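Local coordinates for protein retinol dehydratase (Spodoptera frugiperda, PDB 1X8L) that dehydrates retinol, probably by way of sulfotransferase chemistry, and binds 4-oxoretinol, the inactive cofactor adenosine-3',5'-diphosphate and calcium, at residues Asp65-Ser70 with Arg159-His164; Glu81-Ile86 with Leu101-Leu106; Leu90-Ala95 with Ile275-Glu280. The protein carries 2 engineered substitutions. One frame throughout, in Å; residues are numbered along the deposited sequence.

Contacts 1 and 2 are neighbours, their centres about 8 Å apart, and both reach the parallel sheet: strand 160-163 of contact 1 lies between strand 66-70 and strand 104-105, which belongs to contact 2. Contact 3 is farther out, its centre about 13 Å from that of contact 2 and about 20 Å from that of contact 1. Along the chain the segments run 65-70, 81-86, 90-95, 101-106, 159-164, 275-280, so contact 2 is nested within contact 1 while contact 3 crosses both. Helix 76-87 follows the central strand 66-70 and carries one side of contact 2. Contacts 1 and 2 thus border the 4-oxoretinol site, whereas contact 3 lies away from it.

Contact 1 (Asp65-Ser70 with Arg159-His164); sequences DVFVAS and RFVKTH. With OXR (4-oxoretinol), chain E.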
loop_
_atom_site.group_PDB
_atom_site.type_symbol
_atom_site.label_atom_id
_atom_site.label_comp_id
_atom_site.label_asym_id
_atom_site.label_seq_id
_atom_site.Cartn_x
_atom_site.Cartn_y
_atom_site.Cartn_z
ATOM N N ASP A 65 35.187 21.396 18.948
ATOM C CA ASP A 65 33.869 20.918 18.441
ATOM C C ASP A 65 33.071 20.167 19.506
ATOM O O ASP A 65 33.593 19.299 20.199
ATOM C CB ASP A 65 34.010 19.934 17.286
ATOM C CG ASP A 65 34.508 20.548 16.003
ATOM O OD1 ASP A 65 34.655 21.788 15.867
ATOM O OD2 ASP A 65 34.826 19.796 15.057
ATOM N N VAL A 66 31.799 20.489 19.630
ATOM C CA VAL A 66 30.886 19.661 20.404
ATOM C C VAL A 66 29.701 19.236 19.530
ATOM O O VAL A 66 29.118 20.048 18.832
ATOM C CB VAL A 66 30.401 20.378 21.654
ATOM C CG1 VAL A 66 29.718 21.723 21.282
ATOM C CG2 VAL A 66 29.461 19.505 22.451
ATOM N N PHE A 67 29.361 17.957 19.604
ATOM C CA PHE A 67 28.268 17.351 18.827
ATOM C C PHE A 67 27.167 16.893 19.763
ATOM O O PHE A 67 27.455 16.383 20.839
ATOM C CB PHE A 67 28.745 16.110 18.084
ATOM C CG PHE A 67 29.524 16.396 16.815
ATOM C CD1 PHE A 67 30.776 16.953 16.863
ATOM C CD2 PHE A 67 29.006 16.036 15.575
ATOM C CE1 PHE A 67 31.502 17.213 15.674
ATOM C CE2 PHE A 67 29.715 16.273 14.400
ATOM C CZ PHE A 67 30.980 16.855 14.460
ATOM N N VAL A 68 25.914 17.106 19.337
ATOM C CA VAL A 68 24.742 16.526 19.926
ATOM C C VAL A 68 24.116 15.654 18.840
ATOM O O VAL A 68 23.712 16.138 17.772
ATOM C CB VAL A 68 23.758 17.622 20.428
ATOM C CG1 VAL A 68 22.511 17.011 21.018
ATOM C CG2 VAL A 68 24.435 18.496 21.452
ATOM N N ALA A 69 24.113 14.348 19.092
ATOM C CA ALA A 69 23.683 13.341 18.130
ATOM C C ALA A 69 22.551 12.503 18.725
ATOM O O ALA A 69 22.438 12.400 19.926
ATOM C CB ALA A 69 24.831 12.456 17.781
ATOM N N SER A 70 21.701 11.962 17.856
ATOM C CA SER A 70 20.561 11.154 18.238
ATOM C C SER A 70 19.885 10.624 16.997
ATOM O O SER A 70 19.950 11.253 15.946
ATOM C CB SER A 70 19.489 11.978 18.953
ATOM O OG SER A 70 18.984 12.980 18.088
ATOM N N ARG A 159 32.418 25.473 17.421
ATOM C CA ARG A 159 31.405 24.872 16.575
ATOM C C ARG A 159 30.521 23.940 17.399
ATOM O O ARG A 159 31.022 22.982 18.032
ATOM C CB ARG A 159 32.058 24.085 15.443
ATOM C CG ARG A 159 32.850 24.927 14.442
ATOM C CD ARG A 159 33.096 24.207 13.095
ATOM N NE ARG A 159 33.818 22.955 13.268
ATOM C CZ ARG A 159 34.376 22.257 12.266
ATOM N NH1 ARG A 159 34.282 22.668 11.005
ATOM N NH2 ARG A 159 35.033 21.130 12.530
ATOM N N PHE A 160 29.220 24.222 17.375
ATOM C CA PHE A 160 28.199 23.380 17.992
ATOM C C PHE A 160 27.465 22.623 16.893
ATOM O O PHE A 160 26.839 23.241 16.050
ATOM C CB PHE A 160 27.210 24.245 18.789
ATOM C CG PHE A 160 27.802 24.847 20.040
ATOM C CD1 PHE A 160 28.480 26.064 19.993
ATOM C CD2 PHE A 160 27.705 24.188 21.246
ATOM C CE1 PHE A 160 29.027 26.599 21.140
ATOM C CE2 PHE A 160 28.238 24.726 22.403
ATOM C CZ PHE A 160 28.918 25.927 22.342
ATOM N N VAL A 161 27.552 21.300 16.880
ATOM C CA VAL A 161 27.006 20.546 15.761
ATOM C C VAL A 161 25.829 19.671 16.171
ATOM O O VAL A 161 25.907 19.002 17.183
ATOM C CB VAL A 161 28.091 19.669 15.093
ATOM C CG1 VAL A 161 27.564 19.037 13.827
ATOM C CG2 VAL A 161 29.320 20.500 14.798
ATOM N N LYS A 162 24.766 19.675 15.357
ATOM C CA LYS A 162 23.620 18.762 15.500
ATOM C C LYS A 162 23.529 17.798 14.330
ATOM O O LYS A 162 23.584 18.205 13.173
ATOM C CB LYS A 162 22.301 19.563 15.581
ATOM C CG LYS A 162 20.985 18.731 15.487
ATOM C CD LYS A 162 19.810 19.647 15.110
ATOM C CE LYS A 162 18.598 18.873 14.683
ATOM N NZ LYS A 162 17.397 19.731 14.700
ATOM N N THR A 163 23.351 16.514 14.625
ATOM C CA THR A 163 23.213 15.518 13.575
ATOM C C THR A 163 22.352 14.332 14.015
ATOM O O THR A 163 22.392 13.903 15.132
ATOM C CB THR A 163 24.614 15.062 13.119
ATOM O OG1 THR A 163 24.526 14.251 11.952
ATOM C CG2 THR A 163 25.267 14.169 14.151
ATOM N N HIS A 164 21.569 13.810 13.103
ATOM C CA HIS A 164 20.960 12.513 13.287
ATOM C C HIS A 164 21.711 11.377 12.572
ATOM O O HIS A 164 21.207 10.281 12.468
ATOM C CB HIS A 164 19.506 12.595 12.841
ATOM C CG HIS A 164 18.748 13.597 13.630
ATOM N ND1 HIS A 164 18.706 13.563 15.011
ATOM C CD2 HIS A 164 18.077 14.709 13.253
ATOM C CE1 HIS A 164 18.009 14.598 15.439
ATOM N NE2 HIS A 164 17.601 15.296 14.396
HETATM O O2 OXR E . 8.656 20.368 2.543
HETATM C C4 OXR E . 9.630 21.087 2.671
HETATM C C3 OXR E . 9.941 21.982 1.516
HETATM C C2 OXR E . 11.158 22.870 1.687
HETATM C C1 OXR E . 11.988 22.802 2.978
HETATM C C17 OXR E . 11.972 24.195 3.614
HETATM C C16 OXR E . 13.420 22.360 2.620
HETATM C C5 OXR E . 10.438 21.045 3.886
HETATM C C18 OXR E . 9.955 20.077 4.923
HETATM C C6 OXR E . 11.533 21.824 4.049
HETATM C C7 OXR E . 12.427 21.869 5.250
HETATM C C8 OXR E . 12.447 21.059 6.304
HETATM C C9 OXR E . 13.400 21.240 7.433
HETATM C C19 OXR E . 14.421 22.352 7.537
HETATM C C10 OXR E . 13.262 20.344 8.418
HETATM C C11 OXR E . 14.033 20.355 9.640
HETATM C C12 OXR E . 13.655 19.476 10.567
HETATM C C13 OXR E . 14.334 19.374 11.863
HETATM C C20 OXR E . 15.304 20.436 12.318
HETATM C C14 OXR E . 14.052 18.321 12.640
HETATM C C15 OXR E . 14.710 18.098 14.000
HETATM O O1 OXR E . 16.061 17.647 13.909
HETATM O O HOH W 1 35.081 24.267 17.375
#
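Val-161 packs against Phe-67 in the tightest part of this contact. Its CB sits 3.8 Å from the centroid of the Phe-67 ring and only 11° off the ring normal, a CH-pi contact over the face. With CG1 anti to the backbone N (chi1 -172°), the two methyls are spread over the ring, CG1 toward CD2 and CE2, CG2 toward CE1 and CZ. Val-161 N gives a nearly straight bond to Val-66 O, and Val-161 O accepts from Val-68 N. Strands 66-70 and 160-163 run parallel, 4.7 Å apart at an angle of 17°, 66-70 being the middle strand of the five-stranded sheet and 160-163 its neighbour toward 104-105. Beyond Ser-70 the chain passes into helix 76-87, the strand-loop-helix that in sulfotransferases, as in P-loop proteins, binds phosphate; the Ser-70 side chain is about 4 Å from the bound adenosine-3',5'-diphosphate.

Toward the start of the strands one bound water bridges Arg-159 N and Asp-65 OD1, though the residues here are buried. Beside it is a side-on salt bridge: Arg-159 NE reaches Asp-65 OD1 (3.0 Å) from above the carboxylate plane, while NH2 meets OD2 (2.9 Å) on its syn side. Arg-159 NH2 also donates to Pro-60 O, and Asp-65 OD2 also accepts from Arg-62 N, which limits rotation of both groups.

At the other end the pairing loosens, the bond from Ser-70 N to Thr-163 O being weak at 3.4 Å. His-164 ND1 instead donates to Ser-70 O (2.8 Å) in its own ring plane, though above the carbonyl plane. That bond fixes the imidazole's rotation and leaves NE2 hydrogen-bonded to O1 of 4-oxoretinol. Lys-162, fully extended, brings NZ to the same O1 at 2.6 Å, and Ser-70 OG bonds to Thr-76 OG1.

Contact 2 (Glu81-Ile86 with Leu101-Leu106); sequences ELVWLI and LRYIYL. With OXR (4-oxoretinol), chain E.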
loop_
_atom_site.group_PDB
_atom_site.type_symbol
_atom_site.label_atom_id
_atom_site.label_comp_id
_atom_site.label_asym_id
_atom_site.label_seq_id
_atom_site.Cartn_x
_atom_site.Cartn_y
_atom_site.Cartn_z
ATOM N N GLU A 81 20.272 22.996 23.908
ATOM C CA GLU A 81 20.159 24.162 24.774
ATOM C C GLU A 81 21.039 24.021 26.001
ATOM O O GLU A 81 21.731 24.956 26.367
ATOM C CB GLU A 81 18.710 24.408 25.202
ATOM C CG GLU A 81 18.458 25.710 25.943
ATOM C CD GLU A 81 18.564 26.967 25.085
ATOM O OE1 GLU A 81 18.182 28.057 25.566
ATOM O OE2 GLU A 81 19.013 26.884 23.935
ATOM N N LEU A 82 20.998 22.862 26.630
ATOM C CA LEU A 82 21.738 22.612 27.855
ATOM C C LEU A 82 23.228 22.767 27.600
ATOM O O LEU A 82 23.912 23.481 28.318
ATOM C CB LEU A 82 21.430 21.204 28.389
ATOM C CG LEU A 82 20.102 21.022 29.155
ATOM C CD1 LEU A 82 19.945 19.582 29.613
ATOM C CD2 LEU A 82 19.964 21.994 30.334
ATOM N N VAL A 83 23.710 22.092 26.557
ATOM C CA VAL A 83 25.110 22.095 26.187
ATOM C C VAL A 83 25.550 23.497 25.774
ATOM O O VAL A 83 26.608 23.949 26.176
ATOM C CB VAL A 83 25.371 21.086 25.056
ATOM C CG1 VAL A 83 26.718 21.298 24.392
ATOM C CG2 VAL A 83 25.237 19.646 25.569
ATOM N N TRP A 84 24.722 24.200 25.014
ATOM C CA TRP A 84 25.081 25.564 24.604
ATOM C C TRP A 84 25.238 26.512 25.787
ATOM O O TRP A 84 26.233 27.216 25.881
ATOM C CB TRP A 84 24.085 26.153 23.627
ATOM C CG TRP A 84 24.676 27.264 22.873
ATOM C CD1 TRP A 84 25.365 27.171 21.722
ATOM C CD2 TRP A 84 24.679 28.660 23.240
ATOM N NE1 TRP A 84 25.782 28.410 21.317
ATOM C CE2 TRP A 84 25.365 29.349 22.228
ATOM C CE3 TRP A 84 24.147 29.393 24.311
ATOM C CZ2 TRP A 84 25.553 30.736 22.248
ATOM C CZ3 TRP A 84 24.323 30.786 24.327
ATOM C CH2 TRP A 84 25.023 31.435 23.302
ATOM N N LEU A 85 24.240 26.533 26.664
ATOM C CA LEU A 85 24.264 27.359 27.853
ATOM C C LEU A 85 25.432 27.022 28.758
ATOM O O LEU A 85 26.125 27.919 29.231
ATOM C CB LEU A 85 22.972 27.183 28.649
ATOM C CG LEU A 85 21.825 27.993 28.081
ATOM C CD1 LEU A 85 20.485 27.648 28.782
ATOM C CD2 LEU A 85 22.121 29.490 28.144
ATOM N N ILE A 86 25.653 25.729 28.994
ATOM C CA ILE A 86 26.755 25.295 29.869
ATOM C C ILE A 86 28.118 25.714 29.338
ATOM O O ILE A 86 28.970 26.185 30.099
ATOM C CB ILE A 86 26.697 23.757 30.091
ATOM C CG1 ILE A 86 25.543 23.426 31.029
ATOM C CG2 ILE A 86 28.027 23.224 30.617
ATOM C CD1 ILE A 86 25.263 21.982 31.157
ATOM N N LEU A 101 20.667 29.042 14.311
ATOM C CA LEU A 101 21.860 29.868 14.089
ATOM C C LEU A 101 22.995 29.527 15.064
ATOM O O LEU A 101 24.135 29.942 14.873
ATOM C CB LEU A 101 21.489 31.349 14.244
ATOM C CG LEU A 101 20.428 31.863 13.249
ATOM C CD1 LEU A 101 19.981 33.299 13.537
ATOM C CD2 LEU A 101 20.967 31.768 11.836
ATOM N N ARG A 102 22.678 28.771 16.108
ATOM C CA ARG A 102 23.657 28.426 17.143
ATOM C C ARG A 102 24.298 27.070 16.938
ATOM O O ARG A 102 25.379 26.825 17.446
ATOM C CB ARG A 102 23.018 28.511 18.544
ATOM C CG ARG A 102 23.000 29.921 19.070
ATOM C CD ARG A 102 22.475 30.069 20.488
ATOM N NE ARG A 102 21.033 29.825 20.568
ATOM C CZ ARG A 102 20.438 29.025 21.449
ATOM N NH1 ARG A 102 21.142 28.352 22.330
ATOM N NH2 ARG A 102 19.118 28.900 21.450
ATOM N N TYR A 103 23.616 26.200 16.201
ATOM C CA TYR A 103 24.119 24.895 15.823
ATOM C C TYR A 103 24.075 24.757 14.332
ATOM O O TYR A 103 23.172 25.273 13.666
ATOM C CB TYR A 103 23.223 23.784 16.394
ATOM C CG TYR A 103 23.529 23.435 17.809
ATOM C CD1 TYR A 103 23.191 24.312 18.829
ATOM C CD2 TYR A 103 24.156 22.215 18.142
ATOM C CE1 TYR A 103 23.496 24.022 20.143
ATOM C CE2 TYR A 103 24.443 21.897 19.471
ATOM C CZ TYR A 103 24.106 22.817 20.475
ATOM O OH TYR A 103 24.379 22.583 21.817
ATOM N N ILE A 104 25.034 24.009 13.816
ATOM C CA ILE A 104 25.007 23.585 12.454
ATOM C C ILE A 104 24.313 22.230 12.418
ATOM O O ILE A 104 24.704 21.335 13.150
ATOM C CB ILE A 104 26.436 23.442 11.900
ATOM C CG1 ILE A 104 27.223 24.758 12.094
ATOM C CG2 ILE A 104 26.383 22.976 10.427
ATOM C CD1 ILE A 104 27.134 25.718 10.930
ATOM N N TYR A 105 23.325 22.086 11.537
ATOM C CA TYR A 105 22.576 20.852 11.369
ATOM C C TYR A 105 23.245 20.080 10.252
ATOM O O TYR A 105 22.981 20.327 9.088
ATOM C CB TYR A 105 21.098 21.159 11.034
ATOM C CG TYR A 105 20.138 19.962 10.987
ATOM C CD1 TYR A 105 18.790 20.168 10.755
ATOM C CD2 TYR A 105 20.569 18.634 11.178
ATOM C CE1 TYR A 105 17.904 19.117 10.699
ATOM C CE2 TYR A 105 19.676 17.565 11.104
ATOM C CZ TYR A 105 18.343 17.821 10.862
ATOM O OH TYR A 105 17.402 16.810 10.819
ATOM N N LEU A 106 24.142 19.158 10.618
ATOM C CA LEU A 106 25.032 18.511 9.641
ATOM C C LEU A 106 24.279 17.849 8.484
ATOM O O LEU A 106 24.687 17.986 7.337
ATOM C CB LEU A 106 25.936 17.490 10.342
ATOM C CG LEU A 106 26.977 16.726 9.508
ATOM C CD1 LEU A 106 27.900 17.670 8.730
ATOM C CD2 LEU A 106 27.783 15.783 10.400
HETATM O O2 OXR E . 8.656 20.368 2.543
HETATM C C4 OXR E . 9.630 21.087 2.671
HETATM C C3 OXR E . 9.941 21.982 1.516
HETATM C C2 OXR E . 11.158 22.870 1.687
HETATM C C1 OXR E . 11.988 22.802 2.978
HETATM C C17 OXR E . 11.972 24.195 3.614
HETATM C C16 OXR E . 13.420 22.360 2.620
HETATM C C5 OXR E . 10.438 21.045 3.886
HETATM C C18 OXR E . 9.955 20.077 4.923
HETATM C C6 OXR E . 11.533 21.824 4.049
HETATM C C7 OXR E . 12.427 21.869 5.250
HETATM C C8 OXR E . 12.447 21.059 6.304
HETATM C C9 OXR E . 13.400 21.240 7.433
HETATM C C19 OXR E . 14.421 22.352 7.537
HETATM C C10 OXR E . 13.262 20.344 8.418
HETATM C C11 OXR E . 14.033 20.355 9.640
HETATM C C12 OXR E . 13.655 19.476 10.567
HETATM C C13 OXR E . 14.334 19.374 11.863
HETATM C C20 OXR E . 15.304 20.436 12.318
HETATM C C14 OXR E . 14.052 18.321 12.640
HETATM C C15 OXR E . 14.710 18.098 14.000
HETATM O O1 OXR E . 16.061 17.647 13.909
HETATM O O HOH W 2 26.794 28.805 18.480
#
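Arg-102 lies across Trp-84 at about a right angle. Its CD is centred over one indole face, 3.7 Å from the centroid of the Trp-84 six-membered ring, a CH-pi contact. Farther along, Arg-102 CZ is 4.9 Å from that centroid: a cation-pi pair, but with guanidinium and ring planes 80° apart, so the cation stands on edge instead of stacking. The bend in the arginine chain (chi3 -70°) carries its end on to Glu-81, where NH1 (3.0 Å) and NH2 (3.2 Å) both donate to OE2, end-on and within the guanidinium plane. Tyr-103 CE1 touches Trp-84 CD1 at 4.0 Å.

The second shell fixes these groups. Glu-81 OE1 accepts from His-281 NE2, Arg-102 NE donates to Thr-97 O, and Tyr-103 OH is hydrogen-bonded to Gln-80 O. A water takes the hydrogen of Trp-84 NE1 (3.0 Å) and donates to Arg-102 O (2.6 Å). Replacing Arg-102 by an alanine would probably leave the buried Glu-81 OE2 without its cationic mate and uncover the indole face.

The chain continues to Tyr-105, whose CE1 is 3.3 Å from C20 of 4-oxoretinol. Trp-84 and Tyr-103 also meet Phe-160. These contacts join helix 76-87 to the chain leading into edge strand 104-105, which pairs with strand 160-163, while Leu-82 and Ile-86 pack on helix 255-265.

Contact 3 (Leu90-Ala95 with Ile275-Glu280); sequences LNFEAA and IQRLSE. Engineered in segment 275-280: Ser-279 (natural residue Cys).
The loop that brings Phe-92 up to Arg-277 is fastened by a bond from Ala-94 N to Asn-91 OD1, 3.0 Å long and nearly straight at 171°, the donor lying above the amide carbonyl plane. Across the contact the closest polar atom is Arg-277 NH2, 3.3 Å from Phe-92 CD1. This is a packing approach: Phe-92 CE1 stands 3.3 Å above the guanidinium plane, over its centre, but ring and guanidinium planes are 54° apart, so the two flat groups are inclined and do not stack. The bend in the arginine chain at chi3 sets the guanidinium beside Phe-92; Arg-277 is itself solvent-exposed.

Asn-91 makes an Asx motif and is the centre of an inverse gamma turn. That turn lies between Leu-90 and Phe-92, whose CB atoms both point toward helix 272-281, whereas that of Asn-91 points away. The loop 90-95 adds to the packing of helix 76-87 on helix 272-281, where Leu-85 also touches Leu-278.

The deeper part is apolar. Leu-90 CD1 comes to 3.9 Å from Leu-278 CG, the two side chains crossing at about a right angle. CD2 of Leu-278 lies 4.1 Å from Phe-92 CZ and 4.2 Å from Leu-90 CD1, so one leucine branch meets both loop residues. With CG anti to its carbonyl carbon (chi1 -83°), Leu-278 brings its branches nearer the loop than its CB direction suggests; it also touches Ile-259 of helix 255-265. Phe-92 has a further partner in His-281, whose ring it meets edge-to-face.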
loop_
_atom_site.group_PDB
_atom_site.type_symbol
_atom_site.label_atom_id
_atom_site.label_comp_id
_atom_site.label_asym_id
_atom_site.label_seq_id
_atom_site.Cartn_x
_atom_site.Cartn_y
_atom_site.Cartn_z
ATOM N N LEU A 90 26.375 30.003 31.229
ATOM C CA LEU A 90 24.971 30.287 31.491
ATOM C C LEU A 90 24.515 31.666 30.997
ATOM O O LEU A 90 23.717 32.327 31.649
ATOM C CB LEU A 90 24.658 30.109 32.989
ATOM C CG LEU A 90 24.861 28.748 33.696
ATOM C CD1 LEU A 90 23.630 28.376 34.539
ATOM C CD2 LEU A 90 25.205 27.604 32.781
ATOM N N ASN A 91 25.003 32.092 29.832
ATOM C CA ASN A 91 24.615 33.388 29.250
ATOM C C ASN A 91 23.239 33.292 28.575
ATOM O O ASN A 91 23.136 33.068 27.361
ATOM C CB ASN A 91 25.685 33.874 28.263
ATOM C CG ASN A 91 25.512 35.325 27.887
ATOM O OD1 ASN A 91 24.392 35.828 27.788
ATOM N ND2 ASN A 91 26.629 36.020 27.703
ATOM N N PHE A 92 22.182 33.444 29.373
ATOM C CA PHE A 92 20.808 33.230 28.904
ATOM C C PHE A 92 20.383 34.242 27.835
ATOM O O PHE A 92 19.575 33.920 26.951
ATOM C CB PHE A 92 19.830 33.289 30.077
ATOM C CG PHE A 92 19.909 32.102 30.975
ATOM C CD1 PHE A 92 20.777 32.089 32.058
ATOM C CD2 PHE A 92 19.128 30.988 30.735
ATOM C CE1 PHE A 92 20.859 30.975 32.883
ATOM C CE2 PHE A 92 19.214 29.872 31.562
ATOM C CZ PHE A 92 20.075 29.869 32.634
ATOM N N GLU A 93 20.942 35.449 27.928
ATOM C CA GLU A 93 20.684 36.530 26.977
ATOM C C GLU A 93 21.150 36.112 25.576
ATOM O O GLU A 93 20.356 36.058 24.630
ATOM C CB GLU A 93 21.396 37.810 27.451
ATOM C CG GLU A 93 20.627 39.105 27.264
ATOM C CD GLU A 93 19.151 38.978 27.584
ATOM O OE1 GLU A 93 18.796 38.492 28.695
ATOM O OE2 GLU A 93 18.352 39.361 26.707
ATOM N N ALA A 94 22.425 35.751 25.478
ATOM C CA ALA A 94 23.007 35.222 24.255
ATOM C C ALA A 94 22.256 34.014 23.643
ATOM O O ALA A 94 22.274 33.842 22.431
ATOM C CB ALA A 94 24.440 34.867 24.502
ATOM N N ALA A 95 21.599 33.203 24.476
ATOM C CA ALA A 95 20.871 32.004 24.011
ATOM C C ALA A 95 19.475 32.291 23.444
ATOM O O ALA A 95 18.804 31.369 22.970
ATOM C CB ALA A 95 20.755 30.996 25.140
ATOM N N ILE A 275 22.284 24.856 38.307
ATOM C CA ILE A 275 21.521 23.698 37.834
ATOM C C ILE A 275 20.000 23.971 37.926
ATOM O O ILE A 275 19.272 23.689 36.995
ATOM C CB ILE A 275 21.888 22.408 38.663
ATOM C CG1 ILE A 275 23.293 21.897 38.329
ATOM C CG2 ILE A 275 20.862 21.265 38.455
ATOM C CD1 ILE A 275 23.899 21.040 39.444
ATOM N N GLN A 276 19.525 24.519 39.047
ATOM C CA GLN A 276 18.083 24.776 39.218
ATOM C C GLN A 276 17.529 25.729 38.157
ATOM O O GLN A 276 16.463 25.477 37.607
ATOM C CB GLN A 276 17.752 25.338 40.616
ATOM C CG GLN A 276 17.461 24.288 41.693
ATOM C CD GLN A 276 17.395 22.857 41.174
ATOM O OE1 GLN A 276 16.318 22.372 40.814
ATOM N NE2 GLN A 276 18.541 22.176 41.148
ATOM N N ARG A 277 18.262 26.814 37.913
ATOM C CA ARG A 277 17.973 27.797 36.877
ATOM C C ARG A 277 17.947 27.173 35.484
ATOM O O ARG A 277 17.081 27.495 34.673
ATOM C CB ARG A 277 19.056 28.882 36.902
ATOM C CG ARG A 277 18.616 30.288 36.530
ATOM C CD ARG A 277 19.525 31.372 37.153
ATOM N NE ARG A 277 19.873 32.427 36.191
ATOM C CZ ARG A 277 21.105 32.717 35.745
ATOM N NH1 ARG A 277 22.184 32.039 36.150
ATOM N NH2 ARG A 277 21.251 33.703 34.861
ATOM N N LEU A 278 18.924 26.311 35.210
ATOM C CA LEU A 278 18.967 25.546 33.964
ATOM C C LEU A 278 17.750 24.656 33.829
ATOM O O LEU A 278 17.139 24.589 32.760
ATOM C CB LEU A 278 20.233 24.685 33.875
ATOM C CG LEU A 278 21.484 25.392 33.378
ATOM C CD1 LEU A 278 22.625 24.400 33.332
ATOM C CD2 LEU A 278 21.234 26.040 32.003
ATOM N N SER A 279 17.411 24.004 34.940
ATOM C CA SER A 279 16.264 23.108 35.046
ATOM C C SER A 279 14.932 23.850 34.872
ATOM O O SER A 279 14.052 23.378 34.180
ATOM C CB SER A 279 16.309 22.383 36.403
ATOM O OG SER A 279 15.031 21.910 36.804
ATOM N N GLU A 280 14.807 25.033 35.462
ATOM C CA GLU A 280 13.608 25.834 35.279
ATOM C C GLU A 280 13.486 26.215 33.806
ATOM O O GLU A 280 12.386 26.220 33.280
ATOM C CB GLU A 280 13.619 27.096 36.166
ATOM C CG GLU A 280 13.219 26.852 37.626
ATOM C CD GLU A 280 13.965 27.748 38.631
ATOM O OE1 GLU A 280 14.751 28.623 38.209
ATOM O OE2 GLU A 280 13.776 27.570 39.857
#